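Local coordinates for protein alpha-Amylase (Thermotoga maritima, PDB 2B5D) that belongs to glycoside hydrolase family 57 and carries a helical C-terminal region, at residues 462-467 against 474-479; 488-493 against 506-511. One frame throughout, in Å; residues are numbered along the deposited sequence.

Interaction 1 of 2, residues 462-467 against 474-479; sequences SDWAFI and VQYAEN
Two first torsions set the rings of Trp-464 and Tyr-476 against each other. In Trp-464, CG stands opposite the carbonyl carbon and beside the backbone N (chi1 -37°), while in Tyr-476 it lies anti to the backbone N (chi1 172°), which carries the ring over to the indole. The result is an offset edge-to-face pair: the edge of Tyr-476 is directed at the face of the six-membered ring of Trp-464, with centroids 5.9 Å apart and planes at 80°. The two rings come nearest at CZ3 of Trp-464 and CE2 of Tyr-476, 3.9 Å apart.

At the root of the indole the backbones come close, the CA atoms of Trp-464 and Ala-477 being 4.4 Å apart. There the methyl group of Ala-477 packs on the backbone of Trp-464, with CB of Ala-477 3.9 Å from CA of Trp-464. In turn CB of Trp-464 rests 3.5 Å from O of Ala-477. No hydrogen bond crosses, so the contact is van der Waals and aromatic in character; Tyr-476 OH bonds instead to His-18.

Within 462-467, Ser-462 O accepts from the backbone N atoms of both Ala-465 and Phe-466, closing a tight turn around Trp-464. This loop joins helix 443-458 to helix 473-496, folds back on the first turns of the latter, and is tied through Ser-462 to His-146, just beyond strand 137-142.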
loop_
_atom_site.group_PDB
_atom_site.type_symbol
_atom_site.label_atom_id
_atom_site.label_comp_id
_atom_site.label_asym_id
_atom_site.label_seq_id
_atom_site.Cartn_x
_atom_site.Cartn_y
_atom_site.Cartn_z
ATOM N N SER A 462 12.473 15.576 14.343
ATOM C CA SER A 462 13.406 14.499 13.957
ATOM C C SER A 462 12.670 13.151 13.964
ATOM O O SER A 462 12.920 12.267 13.124
ATOM C CB SER A 462 14.609 14.430 14.899
ATOM O OG SER A 462 14.124 14.117 16.191
ATOM N N ASP A 463 11.803 13.014 14.958
ATOM C CA ASP A 463 10.720 12.031 14.997
ATOM C C ASP A 463 10.122 11.617 13.650
ATOM O O ASP A 463 9.927 10.410 13.431
ATOM C CB ASP A 463 9.595 12.568 15.896
ATOM C CG ASP A 463 10.123 13.098 17.208
ATOM O OD1 ASP A 463 10.364 12.282 18.110
ATOM O OD2 ASP A 463 10.312 14.326 17.328
ATOM N N TRP A 464 9.808 12.584 12.773
ATOM C CA TRP A 464 9.276 12.255 11.433
ATOM C C TRP A 464 10.328 11.882 10.386
ATOM O O TRP A 464 9.980 11.767 9.201
ATOM C CB TRP A 464 8.440 13.380 10.802
ATOM C CG TRP A 464 7.559 14.219 11.661
ATOM C CD1 TRP A 464 7.385 15.587 11.560
ATOM C CD2 TRP A 464 6.698 13.779 12.725
ATOM N NE1 TRP A 464 6.490 16.016 12.511
ATOM C CE2 TRP A 464 6.052 14.934 13.240
ATOM C CE3 TRP A 464 6.410 12.520 13.296
ATOM C CZ2 TRP A 464 5.133 14.870 14.291
ATOM C CZ3 TRP A 464 5.509 12.456 14.342
ATOM C CH2 TRP A 464 4.869 13.630 14.827
ATOM N N ALA A 465 11.590 11.703 10.788
ATOM C CA ALA A 465 12.702 11.657 9.811
ATOM C C ALA A 465 13.591 10.411 9.913
ATOM O O ALA A 465 13.896 9.760 8.908
ATOM C CB ALA A 465 13.549 12.955 9.899
ATOM N N PHE A 466 14.027 10.126 11.133
ATOM C CA PHE A 466 14.780 8.927 11.478
ATOM C C PHE A 466 14.396 8.747 12.928
ATOM O O PHE A 466 15.198 9.016 13.843
ATOM N N ILE A 467 13.149 8.322 13.134
ATOM C CA ILE A 467 12.470 8.549 14.403
ATOM C C ILE A 467 12.856 7.645 15.546
ATOM O O ILE A 467 13.641 6.692 15.388
ATOM N N VAL A 474 7.713 4.432 8.956
ATOM C CA VAL A 474 7.864 5.576 8.029
ATOM C C VAL A 474 6.662 5.805 7.118
ATOM O O VAL A 474 6.721 5.543 5.913
ATOM N N GLN A 475 5.577 6.313 7.700
ATOM C CA GLN A 475 4.254 6.228 7.093
ATOM C C GLN A 475 3.355 7.286 7.681
ATOM O O GLN A 475 2.975 8.219 6.978
ATOM N N TYR A 476 3.008 7.155 8.963
ATOM C CA TYR A 476 2.403 8.280 9.698
ATOM C C TYR A 476 3.394 9.460 9.725
ATOM O O TYR A 476 2.974 10.625 9.783
ATOM C CB TYR A 476 1.985 7.885 11.129
ATOM C CG TYR A 476 1.536 9.061 11.994
ATOM C CD1 TYR A 476 0.234 9.575 11.904
ATOM C CD2 TYR A 476 2.420 9.673 12.893
ATOM C CE1 TYR A 476 -0.180 10.670 12.698
ATOM C CE2 TYR A 476 2.015 10.763 13.695
ATOM C CZ TYR A 476 0.719 11.251 13.589
ATOM O OH TYR A 476 0.338 12.324 14.365
ATOM N N ALA A 477 4.689 9.130 9.638
ATOM C CA ALA A 477 5.798 10.073 9.783
ATOM C C ALA A 477 5.981 10.999 8.569
ATOM O O ALA A 477 5.938 12.227 8.703
ATOM C CB ALA A 477 7.095 9.319 10.090
ATOM N N GLU A 478 6.190 10.417 7.387
ATOM C CA GLU A 478 6.386 11.225 6.192
ATOM C C GLU A 478 5.067 11.848 5.777
ATOM O O GLU A 478 5.039 12.891 5.129
ATOM C CB GLU A 478 7.048 10.426 5.068
ATOM C CG GLU A 478 8.578 10.502 5.142
ATOM C CD GLU A 478 9.286 9.863 3.937
ATOM O OE1 GLU A 478 10.147 8.954 4.149
ATOM O OE2 GLU A 478 8.985 10.274 2.780
ATOM N N ASN A 479 3.982 11.212 6.194
ATOM C CA ASN A 479 2.669 11.823 6.135
ATOM C C ASN A 479 2.571 13.073 7.023
ATOM O O ASN A 479 2.065 14.086 6.572
ATOM C CB ASN A 479 1.578 10.802 6.474
ATOM C CG ASN A 479 1.292 9.811 5.306
ATOM O OD1 ASN A 479 2.078 9.686 4.343
ATOM N ND2 ASN A 479 0.159 9.096 5.409
#

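Interaction 2 of 2, residues 488-493 against 506-511; sequences FLNLYD and RYYEWT
Tyr-508 reaches from helix 502-511 to Asn-490 and Leu-491 on helix 473-496, a helix-helix packing within the helical C-terminal region. The backbones stand well apart, with 9.5 Å between the CA atoms of Leu-491 and Tyr-508, so side chains alone make the contact.

The polar part is one hydrogen bond, from Asn-490 ND2 to Tyr-508 OH, 2.8 Å long and nearly straight at 173°. Its acceptor lies in the amide plane, and amide and phenol ring are almost coplanar, 9° apart, although the Asn-490 side chain runs roughly perpendicular to that of Tyr-508. The same hydroxyl is hydrogen-bonded to the carbonyl O of Glu-20 of the second subunit. Two partners thus grip this buried oxygen and link the helix pair to the subunit interface, where Tyr-507 also stacks on Tyr-507 of that subunit.

The apolar part belongs to Leu-491, which lies alongside Tyr-508, the two side chains pointing opposite ways. With CG anti to its carbonyl carbon (chi1 -57°), its branch meets the edge of the ring. Met-452 of helix 443-458 also touches this leucine. Near the ring plane, Leu-491 CD2 comes within 3.8 Å of Tyr-508 CD1.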
loop_
_atom_site.group_PDB
_atom_site.type_symbol
_atom_site.label_atom_id
_atom_site.label_comp_id
_atom_site.label_asym_id
_atom_site.label_seq_id
_atom_site.Cartn_x
_atom_site.Cartn_y
_atom_site.Cartn_z
ATOM N N PHE A 488 2.010 24.898 5.464
ATOM C CA PHE A 488 2.872 26.069 5.350
ATOM C C PHE A 488 2.714 26.726 3.977
ATOM O O PHE A 488 2.640 27.964 3.880
ATOM C CB PHE A 488 4.349 25.701 5.622
ATOM C CG PHE A 488 5.334 26.837 5.393
ATOM C CD1 PHE A 488 5.906 27.517 6.482
ATOM C CD2 PHE A 488 5.708 27.195 4.111
ATOM C CE1 PHE A 488 6.817 28.551 6.290
ATOM C CE2 PHE A 488 6.618 28.228 3.897
ATOM C CZ PHE A 488 7.178 28.915 4.998
ATOM N N LEU A 489 2.687 25.918 2.919
ATOM C CA LEU A 489 2.589 26.474 1.576
ATOM C C LEU A 489 1.235 27.152 1.297
ATOM O O LEU A 489 1.167 28.162 0.584
ATOM C CB LEU A 489 2.827 25.402 0.539
ATOM C CG LEU A 489 4.155 24.681 0.554
ATOM C CD1 LEU A 489 4.057 23.403 -0.296
ATOM C CD2 LEU A 489 5.261 25.568 0.027
ATOM N N ASN A 490 0.170 26.580 1.848
ATOM C CA ASN A 490 -1.131 27.204 1.808
ATOM C C ASN A 490 -1.097 28.576 2.414
ATOM O O ASN A 490 -1.598 29.517 1.817
ATOM C CB ASN A 490 -2.197 26.364 2.518
ATOM C CG ASN A 490 -2.589 25.141 1.724
ATOM O OD1 ASN A 490 -2.305 25.035 0.527
ATOM N ND2 ASN A 490 -3.205 24.184 2.399
ATOM N N LEU A 491 -0.524 28.710 3.602
ATOM C CA LEU A 491 -0.474 30.040 4.209
ATOM C C LEU A 491 0.420 30.980 3.406
ATOM O O LEU A 491 0.133 32.168 3.273
ATOM C CB LEU A 491 -0.032 29.977 5.654
ATOM C CG LEU A 491 -0.858 29.116 6.575
ATOM C CD1 LEU A 491 0.055 28.587 7.684
ATOM C CD2 LEU A 491 -2.020 29.885 7.133
ATOM N N TYR A 492 1.505 30.446 2.871
ATOM C CA TYR A 492 2.439 31.249 2.118
ATOM C C TYR A 492 1.713 31.855 0.936
ATOM O O TYR A 492 1.850 33.064 0.663
ATOM C CB TYR A 492 3.624 30.405 1.648
ATOM C CG TYR A 492 4.563 31.138 0.741
ATOM C CD1 TYR A 492 5.475 32.067 1.257
ATOM C CD2 TYR A 492 4.541 30.932 -0.649
ATOM C CE1 TYR A 492 6.349 32.765 0.422
ATOM C CE2 TYR A 492 5.399 31.629 -1.499
ATOM C CZ TYR A 492 6.303 32.551 -0.953
ATOM O OH TYR A 492 7.183 33.249 -1.772
ATOM N N ASP A 493 0.953 31.011 0.238
ATOM C CA ASP A 493 0.181 31.437 -0.915
ATOM C C ASP A 493 -0.888 32.481 -0.626
ATOM O O ASP A 493 -1.008 33.455 -1.349
ATOM C CB ASP A 493 -0.433 30.228 -1.574
ATOM C CG ASP A 493 0.576 29.457 -2.330
ATOM O OD1 ASP A 493 1.698 30.009 -2.526
ATOM O OD2 ASP A 493 0.260 28.312 -2.721
ATOM N N ARG A 506 -7.638 29.770 11.125
ATOM C CA ARG A 506 -8.119 29.399 12.450
ATOM C C ARG A 506 -8.139 27.887 12.614
ATOM O O ARG A 506 -8.100 27.367 13.734
ATOM C CB ARG A 506 -9.543 29.900 12.653
ATOM C CG ARG A 506 -9.684 31.371 12.849
ATOM C CD ARG A 506 -10.938 31.631 13.701
ATOM N NE ARG A 506 -12.144 31.163 13.025
ATOM C CZ ARG A 506 -12.768 31.818 12.044
ATOM N NH1 ARG A 506 -13.862 31.279 11.493
ATOM N NH2 ARG A 506 -12.308 33.000 11.604
ATOM N N TYR A 507 -8.268 27.179 11.498
ATOM C CA TYR A 507 -8.332 25.730 11.582
ATOM C C TYR A 507 -6.918 25.296 11.999
ATOM O O TYR A 507 -6.741 24.698 13.056
ATOM C CB TYR A 507 -8.826 25.077 10.273
ATOM C CG TYR A 507 -8.491 23.610 10.246
ATOM C CD1 TYR A 507 -8.953 22.772 11.254
ATOM C CD2 TYR A 507 -7.674 23.067 9.246
ATOM C CE1 TYR A 507 -8.602 21.427 11.304
ATOM C CE2 TYR A 507 -7.319 21.717 9.282
ATOM C CZ TYR A 507 -7.786 20.907 10.314
ATOM O OH TYR A 507 -7.480 19.572 10.370
ATOM N N TYR A 508 -5.928 25.666 11.192
ATOM C CA TYR A 508 -4.507 25.512 11.516
ATOM C C TYR A 508 -4.077 25.964 12.925
ATOM O O TYR A 508 -3.355 25.234 13.624
ATOM C CB TYR A 508 -3.675 26.269 10.486
ATOM C CG TYR A 508 -3.749 25.710 9.088
ATOM C CD1 TYR A 508 -3.098 26.352 8.063
ATOM C CD2 TYR A 508 -4.482 24.552 8.788
ATOM C CE1 TYR A 508 -3.112 25.876 6.778
ATOM C CE2 TYR A 508 -4.529 24.043 7.462
ATOM C CZ TYR A 508 -3.841 24.735 6.459
ATOM O OH TYR A 508 -3.816 24.315 5.130
ATOM N N GLU A 509 -4.524 27.148 13.361
ATOM C CA GLU A 509 -4.217 27.604 14.727
ATOM C C GLU A 509 -4.717 26.642 15.794
ATOM O O GLU A 509 -4.163 26.553 16.887
ATOM C CB GLU A 509 -4.753 29.012 15.000
ATOM C CG GLU A 509 -3.959 30.102 14.336
ATOM C CD GLU A 509 -4.673 31.460 14.374
ATOM O OE1 GLU A 509 -5.924 31.466 14.372
ATOM O OE2 GLU A 509 -3.988 32.535 14.399
ATOM N N TRP A 510 -5.767 25.920 15.455
ATOM C CA TRP A 510 -6.471 25.052 16.402
ATOM C C TRP A 510 -5.845 23.685 16.449
ATOM O O TRP A 510 -5.667 23.133 17.516
ATOM C CB TRP A 510 -7.943 24.915 15.950
ATOM C CG TRP A 510 -8.782 23.901 16.657
ATOM C CD1 TRP A 510 -9.101 23.876 17.978
ATOM C CD2 TRP A 510 -9.476 22.798 16.048
ATOM N NE1 TRP A 510 -9.939 22.816 18.242
ATOM C CE2 TRP A 510 -10.198 22.147 17.070
ATOM C CE3 TRP A 510 -9.563 22.305 14.720
ATOM C CZ2 TRP A 510 -11.009 21.012 16.823
ATOM C CZ3 TRP A 510 -10.341 21.178 14.475
ATOM C CH2 TRP A 510 -11.054 20.539 15.530
ATOM N N THR A 511 -5.560 23.122 15.277
ATOM C CA THR A 511 -5.049 21.779 15.235
ATOM C C THR A 511 -3.537 21.729 15.559
ATOM O O THR A 511 -3.046 20.810 16.266
ATOM C CB THR A 511 -5.419 21.028 13.910
ATOM O OG1 THR A 511 -5.023 19.659 14.044
ATOM C CG2 THR A 511 -4.752 21.616 12.697
#

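Overall arrangement
Both contacts use helix 473-496: interaction 1 lies near its start and interaction 2 nearer its end, with centres 21 Å apart and nearest atoms about 9 Å apart. Interaction 1 is closer to the middle of the chain, about 16 Å from its centre against 27 Å, yet is only partly buried. Interaction 2 is farther out but buried, a neighbouring subunit reaching its residues. Their chemistry also differs. Against the helix start, a loop packs by aromatic and methyl contacts without a cross-segment hydrogen bond; farther along, two helices combine a leucine-ring contact with a nearly straight amide-phenol hydrogen bond whose hydroxyl is shared across the subunit interface.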